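Long-range contacts in dipicolinate synthase subunit B (Bacillus halodurans, PDB 3LQK), which probably helps to make dipicolinate, the calcium-chelating acid of bacterial spores, as the flavoprotein-like subunit B of a two-subunit synthase: residues 12-17 with 40-45; 28-33 with 175-180; 85-90 with 117-122. One frame throughout, in Å; residues are numbered along the deposited sequence.

Overall arrangement
The three contacts lie on one alpha/beta core, their centres 16 to 17 Å apart. Contact 1 pairs the ends of strands 9-13 and 37-41; contact 2 packs helix 25-33, which connects those strands, against helix 176-184. Phe12 joins these two contacts, its CE1 lying 3.6 Å from Met28 CA and its CZ 3.8 Å from Leu176 CD1. Contact 3 sets strand 89-95, the neighbour of strand 9-13, against helix 111-121; Met90 CE comes 3.6 Å from Gly13 N. Ile180 CG2 meets Cys89 SG at 3.9 Å, linking contacts 2 and 3. Phosphate ions, probably from the crystallisation liquor, are bound by Gly16 at contact 1 and by Arg121, with a second subunit, at contact 3.

Contact 1. Residues 12-17 with 40-45; sequences FGLTGS and PFVTHT. With PO4 (phosphate ion), chain B.
Phe41 and Leu14 tie the two strand ends together through the backbone. Phe41 N donates to Phe12 O over 2.9 Å (N-H...O 169°), and Leu14 N gives a 3.0 Å bond to Phe41 O (159°). This pair, with CA-H...O contacts from Pro40 and Gly13, fixes a parallel register of Phe12 with Pro40 and Gly13 with Phe41. At Gly13 the strands come close: Phe41 CB rests 3.8 Å from Gly13 CA. The Phe41 ring itself stacks edge-to-face with Phe81.

Leu14 and Val42 lie side by side, pointing the same way, and touch CD1 to CG1 at 4.2 Å. With its CG anti to the carbonyl carbon (chi1 -51°), Leu14 also reaches Met28 of helix 25-33.

Beyond the paired residues the chains part and water enters. One water accepts from Thr43 N and donates to Leu14 O, while Thr43 CG2 packs 3.6 Å from that same Leu14 O. A second water bridges Thr43 OG1 and Gly16 N. Gly16 N also donates to phosphate O3 at 2.9 Å, a bent bond; Ser99 and Asn98 hold the ion too. Strands 9-13 and 37-41, joined by helix 25-33, form a beta-alpha-beta unit, as in Rossmann-like flavoprotein folds; the ion, probably from the crystallisation liquor, lies just past the carboxyl end of strand 9-13, where such folds commonly bind phosphate-bearing ligands.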
loop_
_atom_site.group_PDB
_atom_site.type_symbol
_atom_site.label_atom_id
_atom_site.label_comp_id
_atom_site.label_asym_id
_atom_site.label_seq_id
_atom_site.Cartn_x
_atom_site.Cartn_y
_atom_site.Cartn_z
ATOM N N PHE A 12 16.456 23.642 6.839
ATOM C CA PHE A 12 15.642 23.436 8.073
ATOM C C PHE A 12 14.229 23.917 7.783
ATOM O O PHE A 12 13.913 25.102 7.819
ATOM C CB PHE A 12 16.270 24.195 9.242
ATOM C CG PHE A 12 15.921 23.658 10.595
ATOM C CD1 PHE A 12 16.922 23.308 11.471
ATOM C CD2 PHE A 12 14.588 23.560 11.017
ATOM C CE1 PHE A 12 16.619 22.827 12.741
ATOM C CE2 PHE A 12 14.263 23.048 12.273
ATOM C CZ PHE A 12 15.277 22.697 13.139
ATOM N N GLY A 13 13.391 22.973 7.430
ATOM C CA GLY A 13 11.983 23.228 7.197
ATOM C C GLY A 13 11.084 22.988 8.377
ATOM O O GLY A 13 11.218 22.017 9.128
ATOM N N LEU A 14 10.146 23.904 8.521
ATOM C CA LEU A 14 9.184 23.949 9.611
ATOM C C LEU A 14 7.819 23.734 9.041
ATOM O O LEU A 14 7.395 24.401 8.053
ATOM C CB LEU A 14 9.274 25.310 10.266
ATOM C CG LEU A 14 10.714 25.717 10.655
ATOM C CD1 LEU A 14 10.874 27.246 10.822
ATOM C CD2 LEU A 14 11.061 25.039 11.954
ATOM N N THR A 15 7.099 22.800 9.627
ATOM C CA THR A 15 5.704 22.642 9.212
ATOM C C THR A 15 4.722 22.874 10.379
ATOM O O THR A 15 5.088 22.719 11.525
ATOM C CB THR A 15 5.457 21.226 8.590
ATOM O OG1 THR A 15 5.547 20.215 9.607
ATOM C CG2 THR A 15 6.437 20.918 7.450
ATOM N N GLY A 16 3.456 23.123 10.066
ATOM C CA GLY A 16 2.399 23.140 11.092
ATOM C C GLY A 16 2.239 24.537 11.675
ATOM O O GLY A 16 2.738 25.481 11.088
ATOM N N SER A 17 1.590 24.670 12.842
ATOM C CA SER A 17 1.373 26.008 13.482
ATOM C C SER A 17 2.680 26.733 13.922
ATOM O O SER A 17 3.583 26.124 14.549
ATOM C CB SER A 17 0.434 25.895 14.688
ATOM O OG SER A 17 0.370 27.136 15.398
ATOM N N PRO A 40 16.469 28.267 6.214
ATOM C CA PRO A 40 15.105 27.940 6.635
ATOM C C PRO A 40 14.137 27.809 5.451
ATOM O O PRO A 40 14.210 28.596 4.468
ATOM C CB PRO A 40 14.707 29.115 7.547
ATOM C CG PRO A 40 15.954 29.986 7.634
ATOM C CD PRO A 40 16.750 29.695 6.423
ATOM N N PHE A 41 13.284 26.805 5.538
ATOM C CA PHE A 41 12.188 26.579 4.593
ATOM C C PHE A 41 10.849 26.598 5.342
ATOM O O PHE A 41 10.741 26.024 6.425
ATOM C CB PHE A 41 12.308 25.209 3.946
ATOM C CG PHE A 41 13.413 25.073 2.939
ATOM C CD1 PHE A 41 13.127 24.843 1.622
ATOM C CD2 PHE A 41 14.730 25.045 3.342
ATOM C CE1 PHE A 41 14.140 24.662 0.689
ATOM C CE2 PHE A 41 15.755 24.922 2.414
ATOM C CZ PHE A 41 15.453 24.731 1.083
ATOM N N VAL A 42 9.833 27.244 4.790
ATOM C CA VAL A 42 8.528 27.352 5.446
ATOM C C VAL A 42 7.413 27.080 4.446
ATOM O O VAL A 42 7.663 26.965 3.261
ATOM C CB VAL A 42 8.311 28.713 6.131
ATOM C CG1 VAL A 42 9.249 28.897 7.369
ATOM C CG2 VAL A 42 8.400 29.865 5.131
ATOM N N THR A 43 6.186 26.906 4.924
ATOM C CA THR A 43 5.182 26.236 4.092
ATOM C C THR A 43 4.372 27.267 3.341
ATOM O O THR A 43 3.697 26.937 2.367
ATOM C CB THR A 43 4.229 25.332 4.881
ATOM O OG1 THR A 43 3.666 26.094 5.955
ATOM C CG2 THR A 43 4.961 24.067 5.436
ATOM N N HIS A 44 4.447 28.514 3.778
ATOM C CA HIS A 44 3.749 29.574 3.056
ATOM C C HIS A 44 4.591 30.808 3.022
ATOM O O HIS A 44 5.530 30.938 3.822
ATOM C CB HIS A 44 2.453 29.912 3.773
ATOM C CG HIS A 44 1.468 28.801 3.749
ATOM N ND1 HIS A 44 0.718 28.504 2.627
ATOM C CD2 HIS A 44 1.110 27.897 4.702
ATOM C CE1 HIS A 44 -0.051 27.455 2.887
ATOM N NE2 HIS A 44 0.166 27.069 4.137
ATOM N N THR A 45 4.189 31.730 2.132
ATOM C CA THR A 45 4.809 33.024 1.969
ATOM C C THR A 45 4.794 33.732 3.291
ATOM O O THR A 45 3.818 33.701 4.002
ATOM C CB THR A 45 4.065 33.911 0.931
ATOM O OG1 THR A 45 4.139 33.286 -0.361
ATOM C CG2 THR A 45 4.708 35.276 0.836
HETATM P P PO4 B . 0.877 21.428 7.430
HETATM O O1 PO4 B . 0.176 21.188 8.761
HETATM O O2 PO4 B . -0.022 22.165 6.451
HETATM O O3 PO4 B . 2.122 22.291 7.582
HETATM O O4 PO4 B . 1.252 20.107 6.811
HETATM O O HOH W 1 6.124 26.593 7.882
HETATM O O HOH W 2 2.166 24.476 7.870
#

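Contact 2. Residues 28-33 with 175-180; sequences MERLVE and ALPETI
Leu31 and Ile180 meet tip to tip, CD1 to CD1 at 3.7 Å, and form the tight part of this helix-helix contact. Leu176 crosses Leu31 at about a right angle, placing its CD2 4.0 Å from Leu31 CD1, and Pro177 CG adds a 4.1 Å approach to Leu31 CD2. Having CG anti to the carbonyl carbon (chi1 -61°) brings both methyls of Leu31 near this patch, although its CB does not point straight at the other helix. Phe12 of strand 9-13 touches Leu31 and Leu176 alike, so the apolar side of the contact rests on the sheet. The axes of the segments stay 10.6 Å apart and cross at -55°, so the contact is made by side chains and not by close backbones.

On the partly exposed side the stacking of Arg30 on Pro177 is still close, but its polar link to Glu178 is loose. Arg30, bent at chi3 (96°), lays one face of its guanidinium over the proline ring: Pro177 CG stands 3.6 Å above the plane, over its centre. Glu178 approaches near the guanidinium plane at the edge, but Arg30 NH2 and Glu178 OE2 are 3.8 Å apart, a long salt bridge with the two group planes steeply inclined. Hydrogen bonds run from Arg30 NH1 to Gln27 OE1 and Glu174 O. An alanine here is likely to uncover the Pro177 ring and leave Gln27, Glu174 O and Glu178 without their cationic partner. The chemistry thus implies a join made by apolar contacts and by the guanidinium stacked on Pro177, to which the long ion pair probably adds little.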
loop_
_atom_site.group_PDB
_atom_site.type_symbol
_atom_site.label_atom_id
_atom_site.label_comp_id
_atom_site.label_asym_id
_atom_site.label_seq_id
_atom_site.Cartn_x
_atom_site.Cartn_y
_atom_site.Cartn_z
HETATM N N MSE A 28 17.843 24.736 15.644
HETATM C CA MSE A 28 18.376 25.482 14.494
HETATM C C MSE A 28 19.608 26.312 14.921
HETATM O O MSE A 28 20.621 26.391 14.221
HETATM C CB MSE A 28 17.287 26.389 13.911
HETATM C CG MSE A 28 17.695 27.045 12.639
HETATM SE SE MSE A 28 16.459 28.381 11.951
HETATM C CE MSE A 28 14.956 27.203 11.541
ATOM N N GLU A 29 19.490 26.939 16.079
ATOM C CA GLU A 29 20.557 27.736 16.624
ATOM C C GLU A 29 21.817 26.888 16.942
ATOM O O GLU A 29 22.934 27.287 16.580
ATOM C CB GLU A 29 20.045 28.529 17.845
ATOM C CG GLU A 29 21.210 29.048 18.749
ATOM C CD GLU A 29 22.004 30.198 18.138
ATOM O OE1 GLU A 29 21.500 30.787 17.151
ATOM O OE2 GLU A 29 23.126 30.540 18.684
ATOM N N ARG A 30 21.655 25.708 17.541
ATOM C CA ARG A 30 22.797 24.803 17.737
ATOM C C ARG A 30 23.506 24.421 16.447
ATOM O O ARG A 30 24.726 24.284 16.426
ATOM C CB ARG A 30 22.398 23.462 18.351
ATOM C CG ARG A 30 22.481 23.369 19.788
ATOM C CD ARG A 30 21.795 22.093 20.277
ATOM N NE ARG A 30 22.733 20.983 20.472
ATOM C CZ ARG A 30 22.364 19.722 20.669
ATOM N NH1 ARG A 30 21.059 19.375 20.650
ATOM N NH2 ARG A 30 23.294 18.827 20.908
ATOM N N LEU A 31 22.758 24.150 15.389
ATOM C CA LEU A 31 23.426 23.799 14.138
ATOM C C LEU A 31 24.308 24.953 13.677
ATOM O O LEU A 31 25.403 24.713 13.246
ATOM C CB LEU A 31 22.425 23.432 13.040
ATOM C CG LEU A 31 21.489 22.253 13.234
ATOM C CD1 LEU A 31 20.621 22.060 11.941
ATOM C CD2 LEU A 31 22.375 21.046 13.576
ATOM N N VAL A 32 23.813 26.194 13.747
ATOM C CA VAL A 32 24.608 27.364 13.309
ATOM C C VAL A 32 25.846 27.478 14.213
ATOM O O VAL A 32 26.950 27.738 13.759
ATOM C CB VAL A 32 23.756 28.713 13.340
ATOM C CG1 VAL A 32 24.629 29.960 13.146
ATOM C CG2 VAL A 32 22.666 28.692 12.312
ATOM N N GLU A 33 25.666 27.233 15.491
ATOM C CA GLU A 33 26.783 27.286 16.451
ATOM C C GLU A 33 27.806 26.204 16.226
ATOM O O GLU A 33 28.971 26.423 16.495
ATOM C CB GLU A 33 26.265 27.112 17.872
ATOM C CG GLU A 33 25.459 28.282 18.371
ATOM C CD GLU A 33 24.743 27.997 19.718
ATOM O OE1 GLU A 33 24.811 26.855 20.308
ATOM O OE2 GLU A 33 24.087 28.952 20.161
ATOM N N ALA A 175 17.868 15.531 20.143
ATOM C CA ALA A 175 18.660 14.582 19.351
ATOM C C ALA A 175 18.873 14.981 17.892
ATOM O O ALA A 175 19.457 14.249 17.116
ATOM C CB ALA A 175 18.058 13.157 19.429
ATOM N N LEU A 176 18.454 16.152 17.502
ATOM C CA LEU A 176 18.529 16.500 16.057
ATOM C C LEU A 176 19.956 16.515 15.485
ATOM O O LEU A 176 20.233 15.811 14.491
ATOM C CB LEU A 176 17.751 17.785 15.815
ATOM C CG LEU A 176 17.582 18.457 14.454
ATOM C CD1 LEU A 176 16.204 19.220 14.433
ATOM C CD2 LEU A 176 18.688 19.428 14.214
ATOM N N PRO A 177 20.925 17.161 16.186
ATOM C CA PRO A 177 22.255 17.184 15.615
ATOM C C PRO A 177 22.906 15.861 15.474
ATOM O O PRO A 177 23.558 15.591 14.495
ATOM C CB PRO A 177 23.053 18.053 16.600
ATOM C CG PRO A 177 22.016 18.989 17.142
ATOM C CD PRO A 177 20.828 18.032 17.348
ATOM N N GLU A 178 22.751 15.034 16.467
ATOM C CA GLU A 178 23.247 13.674 16.404
ATOM C C GLU A 178 22.622 12.900 15.238
ATOM O O GLU A 178 23.318 12.140 14.570
ATOM C CB GLU A 178 22.897 12.943 17.713
ATOM C CG GLU A 178 23.653 13.421 18.940
ATOM C CD GLU A 178 23.071 14.694 19.694
ATOM O OE1 GLU A 178 22.100 15.346 19.215
ATOM O OE2 GLU A 178 23.671 15.054 20.783
ATOM N N THR A 179 21.322 13.079 15.008
ATOM C CA THR A 179 20.636 12.430 13.893
ATOM C C THR A 179 21.201 12.913 12.577
ATOM O O THR A 179 21.434 12.127 11.644
ATOM C CB THR A 179 19.129 12.633 13.977
ATOM O OG1 THR A 179 18.682 12.189 15.282
ATOM C CG2 THR A 179 18.345 11.884 12.876
ATOM N N ILE A 180 21.485 14.203 12.478
ATOM C CA ILE A 180 22.113 14.724 11.236
ATOM C C ILE A 180 23.501 14.088 11.065
ATOM O O ILE A 180 23.848 13.643 9.965
ATOM C CB ILE A 180 22.215 16.306 11.185
ATOM C CG1 ILE A 180 20.810 16.915 11.252
ATOM C CG2 ILE A 180 22.928 16.772 9.880
ATOM C CD1 ILE A 180 20.676 18.418 11.080
#

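Contact 3. Residues 85-90 with 117-122; sequences TPLDCM and KATLRN. With PO4 (phosphate ion), chain C.
The Asn122 amide touches Pro86 through its nitrogen, ND2 to CB at 3.6 Å, while ND2 hydrogen-bonds to Gly82 O and a water; its oxygen faces the guanidinium of Arg121. Arg121 NH1 donates to Asn122 OD1 at 2.8 Å, in the carbonyl plane and only 2° out of the guanidinium plane, so the bond joins the two groups edge on. Another edge of the guanidinium holds a phosphate ion: NH2 reaches its O3 at 3.1 Å (N-H...O 164°), and NE points to O4 at 2.5 Å, a length too short to be taken literally. The same ion is bonded by Asn133 of a second subunit.

Thr119 has the largest share of the buried surface. Its OG1 touches Leu87 CD1 at 3.7 Å and Met90 CB at 3.6 Å, while CG2 packs on the selenomethionine Met90 as well. With OG1 beside its own backbone N (chi1 -61°), the hydroxyl can bond back to Gly115 O one turn earlier in the helix.

Two waters complete the join where no direct hydrogen bond crosses it. One donates to Thr119 OG1 at 2.9 Å and accepts from Leu87 N; the other accepts from Asn122 ND2 at 2.8 Å and donates to Leu87 O. Helix 111-121 thereby covers the Met90 side of strand 89-95, which runs between strands 9-13 and 126-132; Cys89 points the other way, to helix 176-184, and Leu120 meets Leu138 of the second subunit.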
loop_
_atom_site.group_PDB
_atom_site.type_symbol
_atom_site.label_atom_id
_atom_site.label_comp_id
_atom_site.label_asym_id
_atom_site.label_seq_id
_atom_site.Cartn_x
_atom_site.Cartn_y
_atom_site.Cartn_z
ATOM N N THR A 85 22.032 24.887 -5.926
ATOM C CA THR A 85 22.566 25.152 -4.570
ATOM C C THR A 85 22.225 23.976 -3.639
ATOM O O THR A 85 21.430 24.123 -2.738
ATOM C CB THR A 85 22.013 26.468 -3.977
ATOM O OG1 THR A 85 20.572 26.423 -3.903
ATOM C CG2 THR A 85 22.449 27.751 -4.835
ATOM N N PRO A 86 22.794 22.805 -3.902
ATOM C CA PRO A 86 22.325 21.607 -3.211
ATOM C C PRO A 86 22.669 21.617 -1.722
ATOM O O PRO A 86 23.714 22.077 -1.343
ATOM C CB PRO A 86 23.082 20.485 -3.919
ATOM C CG PRO A 86 24.284 21.169 -4.546
ATOM C CD PRO A 86 23.745 22.475 -4.979
ATOM N N LEU A 87 21.747 21.137 -0.901
ATOM C CA LEU A 87 21.983 20.967 0.505
ATOM C C LEU A 87 22.782 19.693 0.738
ATOM O O LEU A 87 22.656 18.731 0.024
ATOM C CB LEU A 87 20.642 20.845 1.239
ATOM C CG LEU A 87 19.717 22.033 1.115
ATOM C CD1 LEU A 87 18.347 21.737 1.623
ATOM C CD2 LEU A 87 20.313 23.334 1.837
ATOM N N ASP A 88 23.571 19.676 1.766
ATOM C CA ASP A 88 24.092 18.410 2.322
ATOM C C ASP A 88 23.079 17.608 3.146
ATOM O O ASP A 88 23.217 16.387 3.331
ATOM C CB ASP A 88 25.343 18.709 3.162
ATOM C CG ASP A 88 26.440 19.440 2.337
ATOM O OD1 ASP A 88 26.843 18.903 1.269
ATOM O OD2 ASP A 88 26.815 20.591 2.691
ATOM N N CYS A 89 22.062 18.283 3.662
ATOM C CA CYS A 89 21.038 17.601 4.389
ATOM C C CYS A 89 19.850 18.513 4.522
ATOM O O CYS A 89 19.981 19.731 4.700
ATOM C CB CYS A 89 21.577 17.243 5.794
ATOM S SG CYS A 89 20.378 16.383 6.930
HETATM N N MSE A 90 18.675 17.920 4.497
HETATM C CA MSE A 90 17.479 18.661 4.725
HETATM C C MSE A 90 16.829 18.119 5.971
HETATM O O MSE A 90 16.623 16.903 6.082
HETATM C CB MSE A 90 16.548 18.475 3.524
HETATM C CG MSE A 90 15.166 19.096 3.658
HETATM SE SE MSE A 90 15.167 21.010 3.408
HETATM C CE MSE A 90 13.456 21.348 4.172
ATOM N N LYS A 117 12.398 16.958 -1.575
ATOM C CA LYS A 117 12.463 16.317 -2.920
ATOM C C LYS A 117 13.757 16.675 -3.618
ATOM O O LYS A 117 14.422 15.814 -4.152
ATOM C CB LYS A 117 11.239 16.689 -3.772
ATOM C CG LYS A 117 11.051 15.881 -5.076
ATOM C CD LYS A 117 10.062 16.570 -6.028
ATOM C CE LYS A 117 9.799 15.724 -7.303
ATOM N NZ LYS A 117 8.850 16.364 -8.287
ATOM N N ALA A 118 14.139 17.945 -3.580
ATOM C CA ALA A 118 15.363 18.402 -4.246
ATOM C C ALA A 118 16.623 17.780 -3.605
ATOM O O ALA A 118 17.656 17.662 -4.249
ATOM C CB ALA A 118 15.451 19.899 -4.203
ATOM N N THR A 119 16.533 17.372 -2.343
ATOM C CA THR A 119 17.694 16.841 -1.630
ATOM C C THR A 119 17.807 15.353 -1.953
ATOM O O THR A 119 18.888 14.838 -2.250
ATOM C CB THR A 119 17.515 17.101 -0.125
ATOM O OG1 THR A 119 17.445 18.521 0.075
ATOM C CG2 THR A 119 18.665 16.533 0.717
ATOM N N LEU A 120 16.658 14.675 -1.942
ATOM C CA LEU A 120 16.541 13.261 -2.342
ATOM C C LEU A 120 16.918 13.010 -3.791
ATOM O O LEU A 120 17.516 11.995 -4.071
ATOM C CB LEU A 120 15.146 12.705 -2.048
ATOM C CG LEU A 120 14.882 12.560 -0.544
ATOM C CD1 LEU A 120 13.398 12.089 -0.290
ATOM C CD2 LEU A 120 15.842 11.601 0.125
ATOM N N ARG A 121 16.674 13.973 -4.670
ATOM C CA ARG A 121 17.068 13.920 -6.087
ATOM C C ARG A 121 18.535 13.649 -6.209
ATOM O O ARG A 121 18.954 12.930 -7.103
ATOM C CB ARG A 121 16.827 15.321 -6.668
ATOM C CG ARG A 121 17.422 15.672 -8.023
ATOM C CD ARG A 121 17.510 17.188 -8.156
ATOM N NE ARG A 121 17.775 17.688 -9.488
ATOM C CZ ARG A 121 18.971 17.822 -10.047
ATOM N NH1 ARG A 121 20.087 17.528 -9.408
ATOM N NH2 ARG A 121 19.054 18.273 -11.270
ATOM N N ASN A 122 19.316 14.290 -5.355
ATOM C CA ASN A 122 20.793 14.156 -5.306
ATOM C C ASN A 122 21.321 13.019 -4.428
ATOM O O ASN A 122 22.494 12.898 -4.202
ATOM C CB ASN A 122 21.385 15.455 -4.803
ATOM C CG ASN A 122 20.996 16.645 -5.673
ATOM O OD1 ASN A 122 20.822 16.474 -6.898
ATOM N ND2 ASN A 122 20.872 17.823 -5.078
HETATM P P PO4 C . 15.260 19.095 -11.652
HETATM O O1 PO4 C . 14.725 20.277 -10.817
HETATM O O2 PO4 C . 14.200 18.487 -12.579
HETATM O O3 PO4 C . 16.487 19.514 -12.512
HETATM O O4 PO4 C . 15.569 17.971 -10.690
HETATM O O HOH W 3 19.147 19.972 -1.711
HETATM O O HOH W 4 21.050 18.044 -2.295
#